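Local coordinates for protein glycoside hydrolase family 61 (Trichoderma reesei QM6a, PDB 5O2X) that is a copper-dependent lytic polysaccharide monooxygenase of family AA9 that probably cleaves cellulose by oxidation at a surface copper site, at residues A[159-164]-A[172-177]; A[42-47]-A[55-60]; A[204-209]-A[218-223]. All coordinates share one frame; numbering follows the deposited sequence.

How the contacts relate
The three contacts follow one another along the chain without overlap: contact 2 closes before contact 1 opens, and contact 1 closes before contact 3 opens. Contact 1, a pairing of strands 151-161 and 172-183, touches both of the others. Contact 2, in the loop after strand 12-15 and at helix 53-56, is centred about 9 Å from contact 1 and joined to it by the C56-C177 disulfide and a probable V44-N173 backbone hydrogen bond. Contact 3, in the late loops, is centred about 12 Å from contact 1, where L162 meets G205 and I208, and 17 Å from contact 2, where P46 meets V206. Both pack against the hairpin that carries Y174 of the copper site.

Contact 1 (A[159-164]-A[172-177]); sequences IIALHS and QNYPQC. With SO4 (sulfate ion), chain T.
An antiparallel strand pairing, I159 to A161 against Y174 to Q172, forms the loop-proximal end of the hairpin of strands 151-161 and 172-183. The backbone is joined by Y174 N to I159 O at 2.9 Å, A161 N to Q172 O at 2.8 Å and Q172 N to A161 O at 3.1 Å; I160 and N173 form the non-hydrogen-bonded pair between, their side chains side by side on the sheet face opposite Y174. N173 OD1 is held by Y49. On the Y174 face, A161 CB meets CE1 of the tyrosine ring at 3.9 Å. In this AA9 enzyme Y174 completes the copper site with the methylated N-terminal histidine and H86; H163, stacked on H86, and Q172 lie next to this site. CG of Q172 stands anti to the carbonyl carbon (chi1 -63°) and the chain then runs extended, bringing OE1 to Y174 OH at 2.7 Å, with the hydroxyl above the carbonyl plane. Y174 OH also has a weak bond to N of the modified residue at position 1. Q172 OE1 lies at the edge of the H163 ring, 3.3 Å from CE1, with amide and ring 87° apart. H163 NE2 and Q172 NE2 both donate to O4 of one sulfate, probably from the crystallisation liquor, at 2.8 Å and 3.0 Å. A leucine in place of Q172 would probably cost the Y174 hydroxyl its acceptor OE1 and the sulfate oxygen the donor NE2.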
loop_
_atom_site.group_PDB
_atom_site.type_symbol
_atom_site.label_atom_id
_atom_site.label_comp_id
_atom_site.label_asym_id
_atom_site.label_seq_id
_atom_site.Cartn_x
_atom_site.Cartn_y
_atom_site.Cartn_z
ATOM N N ILE A 159 -0.869 -4.325 3.148
ATOM C CA ILE A 159 -1.599 -5.200 4.059
ATOM C C ILE A 159 -0.583 -5.707 5.071
ATOM O O ILE A 159 0.549 -6.040 4.718
ATOM C CB ILE A 159 -2.226 -6.419 3.333
ATOM C CG1 ILE A 159 -3.140 -6.011 2.180
ATOM C CG2 ILE A 159 -3.001 -7.256 4.337
ATOM C CD1 ILE A 159 -3.639 -7.187 1.376
ATOM N N ILE A 160 -0.985 -5.773 6.344
ATOM C CA ILE A 160 -0.166 -6.424 7.368
ATOM C C ILE A 160 -0.964 -7.656 7.806
ATOM O O ILE A 160 -2.202 -7.598 8.006
ATOM C CB ILE A 160 0.141 -5.486 8.529
ATOM C CG1 ILE A 160 0.808 -4.191 8.029
ATOM C CG2 ILE A 160 1.058 -6.208 9.529
ATOM C CD1 ILE A 160 1.059 -3.175 9.072
ATOM N N ALA A 161 -0.321 -8.813 7.862
ATOM C CA ALA A 161 -0.932 -10.026 8.345
ATOM C C ALA A 161 -0.477 -10.296 9.763
ATOM O O ALA A 161 0.726 -10.267 10.060
ATOM C CB ALA A 161 -0.570 -11.191 7.465
ATOM N N LEU A 162 -1.462 -10.605 10.630
ATOM C CA LEU A 162 -1.235 -10.720 12.057
ATOM C C LEU A 162 -1.467 -12.120 12.612
ATOM O O LEU A 162 -1.423 -12.290 13.836
ATOM C CB LEU A 162 -2.089 -9.701 12.819
ATOM C CG LEU A 162 -1.825 -8.242 12.492
ATOM C CD1 LEU A 162 -2.817 -7.381 13.264
ATOM C CD2 LEU A 162 -0.384 -7.828 12.788
ATOM N N HIS A 163 -1.750 -13.106 11.770
ATOM C CA HIS A 163 -2.024 -14.452 12.286
ATOM C C HIS A 163 -0.869 -15.065 13.074
ATOM O O HIS A 163 -1.092 -15.894 13.948
ATOM C CB HIS A 163 -2.423 -15.365 11.133
ATOM C CG HIS A 163 -1.404 -15.428 10.050
ATOM N ND1 HIS A 163 -1.084 -14.332 9.278
ATOM C CD2 HIS A 163 -0.587 -16.443 9.674
ATOM C CE1 HIS A 163 -0.121 -14.691 8.447
ATOM N NE2 HIS A 163 0.192 -15.961 8.657
ATOM N N SER A 164 0.355 -14.633 12.806
ATOM C CA SER A 164 1.577 -15.131 13.492
ATOM C C SER A 164 2.255 -14.042 14.287
ATOM O O SER A 164 3.359 -14.219 14.770
ATOM C CB SER A 164 2.553 -15.777 12.483
ATOM O OG SER A 164 1.954 -16.963 11.970
ATOM N N GLN A 172 3.681 -9.905 9.340
ATOM C CA GLN A 172 4.093 -9.988 7.940
ATOM C C GLN A 172 3.576 -8.791 7.195
ATOM O O GLN A 172 2.374 -8.544 7.145
ATOM C CB GLN A 172 3.516 -11.251 7.299
ATOM C CG GLN A 172 4.019 -12.540 7.913
ATOM C CD GLN A 172 3.287 -13.764 7.399
ATOM O OE1 GLN A 172 2.397 -13.660 6.552
ATOM N NE2 GLN A 172 3.641 -14.923 7.931
ATOM N N ASN A 173 4.484 -7.993 6.610
ATOM C CA ASN A 173 4.080 -6.772 5.912
ATOM C C ASN A 173 4.174 -7.005 4.408
ATOM O O ASN A 173 5.162 -7.553 3.905
ATOM C CB ASN A 173 4.974 -5.603 6.283
ATOM C CG ASN A 173 4.783 -5.150 7.708
ATOM O OD1 ASN A 173 4.851 -5.939 8.647
ATOM N ND2 ASN A 173 4.549 -3.857 7.882
ATOM N N TYR A 174 3.167 -6.497 3.682
ATOM C CA TYR A 174 3.087 -6.678 2.235
ATOM C C TYR A 174 2.955 -5.323 1.560
ATOM O O TYR A 174 1.879 -4.964 1.011
ATOM C CB TYR A 174 1.895 -7.579 1.881
ATOM C CG TYR A 174 1.984 -8.982 2.483
ATOM C CD1 TYR A 174 1.581 -9.248 3.766
ATOM C CD2 TYR A 174 2.446 -10.053 1.720
ATOM C CE1 TYR A 174 1.611 -10.524 4.281
ATOM C CE2 TYR A 174 2.503 -11.347 2.210
ATOM C CZ TYR A 174 2.041 -11.584 3.502
ATOM O OH TYR A 174 2.106 -12.887 3.968
ATOM N N PRO A 175 4.027 -4.511 1.544
ATOM C CA PRO A 175 3.960 -3.193 0.871
ATOM C C PRO A 175 4.044 -3.345 -0.637
ATOM O O PRO A 175 4.751 -4.215 -1.171
ATOM C CB PRO A 175 5.202 -2.466 1.427
ATOM C CG PRO A 175 6.170 -3.602 1.723
ATOM C CD PRO A 175 5.298 -4.714 2.246
ATOM N N GLN A 176 3.361 -2.410 -1.311
ATOM C CA GLN A 176 3.325 -2.348 -2.780
ATOM C C GLN A 176 3.338 -0.858 -3.155
ATOM O O GLN A 176 2.441 -0.116 -2.749
ATOM C CB GLN A 176 2.034 -2.998 -3.295
ATOM C CG GLN A 176 1.874 -4.479 -2.950
ATOM C CD GLN A 176 2.626 -5.364 -3.890
ATOM O OE1 GLN A 176 2.069 -5.874 -4.880
ATOM N NE2 GLN A 176 3.911 -5.563 -3.633
ATOM N N CYS A 177 4.356 -0.461 -3.907
ATOM C CA CYS A 177 4.517 0.940 -4.293
ATOM C C CYS A 177 4.159 1.181 -5.745
ATOM O O CYS A 177 4.418 0.336 -6.633
ATOM C CB CYS A 177 5.973 1.378 -4.105
ATOM S SG CYS A 177 6.397 1.500 -2.350
HETATM S S SO4 T . 1.954 -18.761 7.021
HETATM O O1 SO4 T . 0.961 -19.523 7.804
HETATM O O2 SO4 T . 3.123 -19.657 6.964
HETATM O O3 SO4 T . 1.379 -18.406 5.693
HETATM O O4 SO4 T . 2.253 -17.524 7.661
#

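Contact 2 (A[42-47]-A[55-60]). With NAG (2-acetamido-2-deoxy-beta-D-glucopyranose), chain B.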
loop_
_atom_site.group_PDB
_atom_site.type_symbol
_atom_site.label_atom_id
_atom_site.label_comp_id
_atom_site.label_asym_id
_atom_site.label_seq_id
_atom_site.Cartn_x
_atom_site.Cartn_y
_atom_site.Cartn_z
ATOM N N GLY A 42 5.507 -13.228 -0.982
ATOM C CA GLY A 42 5.725 -13.107 0.447
ATOM C C GLY A 42 5.844 -11.685 0.975
ATOM O O GLY A 42 5.301 -10.723 0.398
ATOM N N PHE A 43 6.488 -11.597 2.135
ATOM C CA PHE A 43 6.375 -10.474 3.033
ATOM C C PHE A 43 7.750 -9.953 3.457
ATOM O O PHE A 43 8.779 -10.576 3.262
ATOM C CB PHE A 43 5.549 -10.886 4.271
ATOM C CG PHE A 43 6.069 -12.142 4.946
ATOM C CD1 PHE A 43 7.147 -12.100 5.808
ATOM C CD2 PHE A 43 5.451 -13.377 4.694
ATOM C CE1 PHE A 43 7.613 -13.272 6.383
ATOM C CE2 PHE A 43 5.934 -14.540 5.264
ATOM C CZ PHE A 43 7.015 -14.494 6.116
ATOM N N VAL A 44 7.693 -8.790 4.107
ATOM C CA VAL A 44 8.803 -8.207 4.858
ATOM C C VAL A 44 8.502 -8.367 6.333
ATOM O O VAL A 44 7.381 -8.075 6.779
ATOM C CB VAL A 44 9.006 -6.717 4.471
ATOM C CG1 VAL A 44 10.205 -6.152 5.211
ATOM C CG2 VAL A 44 9.158 -6.549 2.978
ATOM N N SER A 45 9.469 -8.866 7.100
ATOM C CA SER A 45 9.281 -9.128 8.511
ATOM C C SER A 45 9.787 -7.975 9.360
ATOM O O SER A 45 10.558 -7.121 8.904
ATOM C CB SER A 45 10.070 -10.399 8.909
ATOM O OG SER A 45 9.602 -11.546 8.272
ATOM N N PRO A 46 9.439 -7.969 10.667
ATOM C CA PRO A 46 9.915 -6.912 11.563
ATOM C C PRO A 46 11.432 -6.775 11.641
ATOM O O PRO A 46 11.920 -5.668 11.864
ATOM C CB PRO A 46 9.272 -7.275 12.915
ATOM C CG PRO A 46 7.991 -7.944 12.518
ATOM C CD PRO A 46 8.356 -8.766 11.296
ATOM N N ASP A 47 12.169 -7.864 11.449
ATOM C CA ASP A 47 13.614 -7.786 11.446
ATOM C C ASP A 47 14.171 -7.044 10.219
ATOM O O ASP A 47 15.373 -6.818 10.170
ATOM C CB ASP A 47 14.290 -9.150 11.682
ATOM C CG ASP A 47 14.092 -10.156 10.527
ATOM O OD1 ASP A 47 13.508 -9.825 9.521
ATOM O OD2 ASP A 47 14.451 -11.339 10.656
ATOM N N ILE A 55 10.471 -0.359 2.562
ATOM C CA ILE A 55 9.948 0.828 1.886
ATOM C C ILE A 55 8.964 0.445 0.802
ATOM O O ILE A 55 7.805 0.862 0.790
ATOM C CB ILE A 55 11.112 1.683 1.350
ATOM C CG1 ILE A 55 12.067 2.117 2.493
ATOM C CG2 ILE A 55 10.559 2.884 0.615
ATOM C CD1 ILE A 55 13.396 2.626 1.976
ATOM N N CYS A 56 9.413 -0.382 -0.150
ATOM C CA CYS A 56 8.641 -0.813 -1.313
ATOM C C CYS A 56 8.784 -2.323 -1.575
ATOM O O CYS A 56 8.574 -2.787 -2.700
ATOM C CB CYS A 56 8.992 -0.004 -2.553
ATOM S SG CYS A 56 8.441 1.725 -2.469
ATOM N N HIS A 57 9.088 -3.088 -0.529
ATOM C CA HIS A 57 9.240 -4.551 -0.614
ATOM C C HIS A 57 10.680 -4.890 -1.058
ATOM O O HIS A 57 11.522 -4.028 -1.325
ATOM C CB HIS A 57 8.138 -5.249 -1.396
ATOM C CG HIS A 57 7.698 -6.561 -0.798
ATOM N ND1 HIS A 57 8.604 -7.562 -0.492
ATOM C CD2 HIS A 57 6.460 -7.019 -0.509
ATOM C CE1 HIS A 57 7.906 -8.578 -0.016
ATOM N NE2 HIS A 57 6.604 -8.275 -0.015
ATOM N N LYS A 58 10.964 -6.207 -1.098
ATOM C CA LYS A 58 12.339 -6.671 -1.193
ATOM C C LYS A 58 13.048 -6.180 -2.447
ATOM O O LYS A 58 12.592 -6.324 -3.572
ATOM C CB LYS A 58 12.379 -8.196 -1.136
ATOM C CG LYS A 58 12.006 -8.722 0.217
ATOM C CD LYS A 58 12.058 -10.267 0.230
ATOM C CE LYS A 58 11.652 -10.834 1.560
ATOM N NZ LYS A 58 11.753 -12.317 1.534
ATOM N N ASN A 59 14.232 -5.595 -2.218
ATOM C CA ASN A 59 15.129 -5.179 -3.286
ATOM C C ASN A 59 14.449 -4.239 -4.255
ATOM O O ASN A 59 14.858 -4.139 -5.398
ATOM C CB ASN A 59 15.719 -6.395 -4.019
ATOM C CG ASN A 59 16.578 -7.214 -3.153
ATOM O OD1 ASN A 59 16.931 -6.833 -2.049
ATOM N ND2 ASN A 59 16.984 -8.373 -3.690
ATOM N N ALA A 60 13.445 -3.452 -3.807
ATOM C CA ALA A 60 12.623 -2.785 -4.802
ATOM C C ALA A 60 13.406 -1.696 -5.536
ATOM O O ALA A 60 14.189 -0.962 -4.936
ATOM C CB ALA A 60 11.387 -2.174 -4.160
HETATM C C1 NAG B . 17.918 -9.196 -3.005
HETATM C C2 NAG B . 17.791 -10.658 -3.430
HETATM C C3 NAG B . 18.925 -11.439 -2.755
HETATM C C4 NAG B . 20.273 -10.837 -3.030
HETATM C C5 NAG B . 20.278 -9.365 -2.700
HETATM C C6 NAG B . 21.575 -8.618 -3.086
HETATM C C7 NAG B . 15.695 -11.900 -3.682
HETATM C C8 NAG B . 14.484 -12.455 -2.988
HETATM N N2 NAG B . 16.519 -11.194 -2.956
HETATM O O3 NAG B . 18.900 -12.806 -3.237
HETATM O O4 NAG B . 21.298 -11.518 -2.293
HETATM O O5 NAG B . 19.216 -8.725 -3.384
HETATM O O6 NAG B . 21.983 -8.942 -4.401
HETATM O O7 NAG B . 15.887 -12.103 -4.868
HETATM O O HOH W 1 10.814 -12.066 4.330
#
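G42, F43 and V44 lie against H57 and K58, just after the short, weakly bonded helix 53-56, where the chain enters a type II beta turn from H57 to A60; the contact joins a loop and this short helix, which flank the beta-sandwich core of the AA9 domain. At G42 the carbonyl O accepts H57 NE2 at 2.8 Å. The oxygen lies close to the imidazole plane, but the donor stands 36° out of the carbonyl plane, so the bond is not aimed at a lone pair. The side chain of F43 leaves its backbone on the side away from H57 and K58, and touches Q172 of strand 172-183. Its backbone contributes instead: a water donates to F43 O at 2.7 Å and, in one of the two K58 conformers, accepts from K58 NZ. V44 places CG2 anti to its own carbonyl carbon, which lays that methyl over one face of the H57 ring as a CH-pi contact, 3.9 Å from the centroid, while V44 also packs on I54. Beyond the turn's second residue, N59 carries an N-linked glycan. The histidine is gripped at both nitrogens, which fixes its rotation: NE2 donates to G42 O, and ND1 accepts from K58 N at 2.8 Å, nearly in the ring plane.

Contact 3 (A[204-209]-A[218-223]); sequences PGVLIN and IIPGPT. With MAN (alpha-D-mannopyranose), chain J; SO4 (sulfate ion), chain V.
P204, G205 and V206 meet I218 and P220 where two loop segments, both between strands 193-194 and 241-243, run past each other near the protein surface. Apolar contacts come in two places. At the exposed end, P204 CG touches I218 CD1 at 4.0 Å, the tip of an isoleucine branch that is directed there by CG1 standing anti to the carbonyl carbon (chi1 -59°). On the buried side, V206 CG2 meets P220 CG at 3.8 Å, in one of the two P220 conformers, and the same CG rests 3.7 Å from G205 O. Around them V206 packs on Y49 and P220 on Y199.

A second kind of contact is a CA-H...O approach, G205 CA to I218 O at 3.3 Å. A side chain at G205 would run into I218 O and P220 CD, so the close passage depends on glycine.

Water supplies the polar links. One molecule accepts from I218 N at 2.8 Å and donates, weakly, to P204 O; another accepts from G205 N at 2.8 Å and donates to I218 O at 2.9 Å. G205 O itself takes a bond from Y217 OH, and K113 NZ reaches both P220 O and P222 O.

Farther along, T223 bears an O-linked mannose on OG1, and its backbone N donates to O3 of a sulfate, probably from the crystallisation liquor, and weakly to its O2.

With no direct hydrogen bond between the segments, their fit rests on the shapes of methyl groups and proline rings, on a glycine at the closest passage and on bridging waters, so that backbone N-H and C=O groups of the two loops are linked through solvent rather than to each other.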
loop_
_atom_site.group_PDB
_atom_site.type_symbol
_atom_site.label_atom_id
_atom_site.label_comp_id
_atom_site.label_asym_id
_atom_site.label_seq_id
_atom_site.Cartn_x
_atom_site.Cartn_y
_atom_site.Cartn_z
ATOM N N PRO A 204 2.709 -1.874 19.415
ATOM C CA PRO A 204 1.529 -2.605 19.923
ATOM C C PRO A 204 0.661 -3.235 18.855
ATOM O O PRO A 204 -0.054 -4.195 19.167
ATOM C CB PRO A 204 0.791 -1.530 20.744
ATOM C CG PRO A 204 1.268 -0.249 20.178
ATOM C CD PRO A 204 2.702 -0.447 19.821
ATOM N N GLY A 205 0.717 -2.735 17.633
ATOM C CA GLY A 205 -0.003 -3.350 16.526
ATOM C C GLY A 205 0.826 -4.291 15.668
ATOM O O GLY A 205 0.361 -4.795 14.653
ATOM N N VAL A 206 2.064 -4.540 16.091
ATOM C CA VAL A 206 3.014 -5.452 15.418
ATOM C C VAL A 206 3.206 -6.729 16.229
ATOM O O VAL A 206 3.129 -7.813 15.675
ATOM C CB VAL A 206 4.356 -4.748 15.152
ATOM C CG1 VAL A 206 5.414 -5.754 14.665
ATOM C CG2 VAL A 206 4.174 -3.622 14.151
ATOM N N LEU A 207 3.488 -6.565 17.519
ATOM C CA LEU A 207 3.686 -7.698 18.431
ATOM C C LEU A 207 2.382 -7.793 19.229
ATOM O O LEU A 207 2.173 -7.043 20.191
ATOM C CB LEU A 207 4.927 -7.465 19.300
ATOM C CG LEU A 207 5.211 -8.577 20.302
ATOM C CD1 LEU A 207 5.450 -9.907 19.614
ATOM C CD2 LEU A 207 6.407 -8.202 21.142
ATOM N N ILE A 208 1.511 -8.673 18.790
ATOM C CA ILE A 208 0.140 -8.694 19.224
ATOM C C ILE A 208 -0.451 -10.070 19.015
ATOM O O ILE A 208 -0.308 -10.638 17.924
ATOM C CB ILE A 208 -0.686 -7.619 18.498
ATOM C CG1 ILE A 208 -2.128 -7.639 19.040
ATOM C CG2 ILE A 208 -0.627 -7.764 16.981
ATOM C CD1 ILE A 208 -3.013 -6.580 18.507
ATOM N N ASN A 209 -1.188 -10.537 20.015
ATOM C CA ASN A 209 -1.989 -11.745 19.903
ATOM C C ASN A 209 -3.406 -11.343 19.571
ATOM O O ASN A 209 -4.083 -10.713 20.399
ATOM C CB ASN A 209 -1.945 -12.493 21.238
ATOM C CG ASN A 209 -2.703 -13.768 21.187
ATOM O OD1 ASN A 209 -3.078 -14.243 20.086
ATOM N ND2 ASN A 209 -2.914 -14.380 22.342
ATOM N N ILE A 218 -4.090 -0.901 17.838
ATOM C CA ILE A 218 -3.466 0.363 17.424
ATOM C C ILE A 218 -2.749 0.114 16.103
ATOM O O ILE A 218 -1.727 -0.582 16.088
ATOM C CB ILE A 218 -2.496 0.878 18.497
ATOM C CG1 ILE A 218 -3.229 1.090 19.829
ATOM C CG2 ILE A 218 -1.801 2.151 18.002
ATOM C CD1 ILE A 218 -2.296 1.427 20.967
ATOM N N ILE A 219 -3.244 0.684 15.030
ATOM C CA ILE A 219 -2.626 0.482 13.736
ATOM C C ILE A 219 -1.227 1.081 13.788
ATOM O O ILE A 219 -1.070 2.217 14.225
ATOM C CB ILE A 219 -3.429 1.146 12.600
ATOM C CG1 ILE A 219 -4.868 0.630 12.546
ATOM C CG2 ILE A 219 -2.729 0.974 11.259
ATOM C CD1 ILE A 219 -5.730 1.400 11.613
ATOM N N PRO A 220 -0.186 0.368 13.334
ATOM C CA PRO A 220 1.150 0.882 13.317
ATOM C C PRO A 220 1.326 2.075 12.389
ATOM O O PRO A 220 0.549 2.286 11.457
ATOM C CB PRO A 220 1.990 -0.362 12.838
ATOM C CG PRO A 220 1.145 -1.545 13.183
ATOM C CD PRO A 220 -0.254 -1.067 12.960
ATOM N N GLY A 221 2.388 2.817 12.643
ATOM C CA GLY A 221 2.760 3.949 11.811
ATOM C C GLY A 221 2.167 5.261 12.297
ATOM O O GLY A 221 1.518 5.347 13.345
ATOM N N PRO A 222 2.395 6.339 11.539
ATOM C CA PRO A 222 1.931 7.665 11.929
ATOM C C PRO A 222 0.426 7.803 11.761
ATOM O O PRO A 222 -0.248 6.990 11.138
ATOM C CB PRO A 222 2.721 8.594 10.968
ATOM C CG PRO A 222 2.931 7.745 9.745
ATOM C CD PRO A 222 3.235 6.377 10.331
ATOM N N THR A 223 -0.108 8.885 12.314
ATOM C CA THR A 223 -1.510 9.221 12.169
ATOM C C THR A 223 -1.943 9.419 10.723
ATOM O O THR A 223 -1.166 9.945 9.921
ATOM C CB THR A 223 -1.776 10.596 12.996
ATOM O OG1 THR A 223 -0.783 11.538 12.619
ATOM C CG2 THR A 223 -1.738 10.369 14.489
HETATM C C1 MAN J . -1.222 12.595 11.777
HETATM C C2 MAN J . 0.017 13.215 11.188
HETATM C C3 MAN J . 0.863 13.886 12.254
HETATM C C4 MAN J . 0.010 14.839 13.078
HETATM C C5 MAN J . -1.196 14.120 13.598
HETATM C C6 MAN J . -2.069 15.142 14.312
HETATM O O2 MAN J . -0.394 14.177 10.220
HETATM O O3 MAN J . 1.993 14.572 11.671
HETATM O O4 MAN J . 0.888 15.331 14.113
HETATM O O5 MAN J . -1.964 13.511 12.573
HETATM O O6 MAN J . -2.768 15.961 13.359
HETATM S S SO4 V . 2.390 10.276 14.724
HETATM O O1 SO4 V . 3.636 9.438 14.739
HETATM O O2 SO4 V . 1.239 9.419 15.109
HETATM O O3 SO4 V . 2.233 10.717 13.349
HETATM O O4 SO4 V . 2.382 11.413 15.721
HETATM O O HOH W 2 -2.611 -2.818 19.334
HETATM O O HOH W 3 1.062 -0.165 16.589
#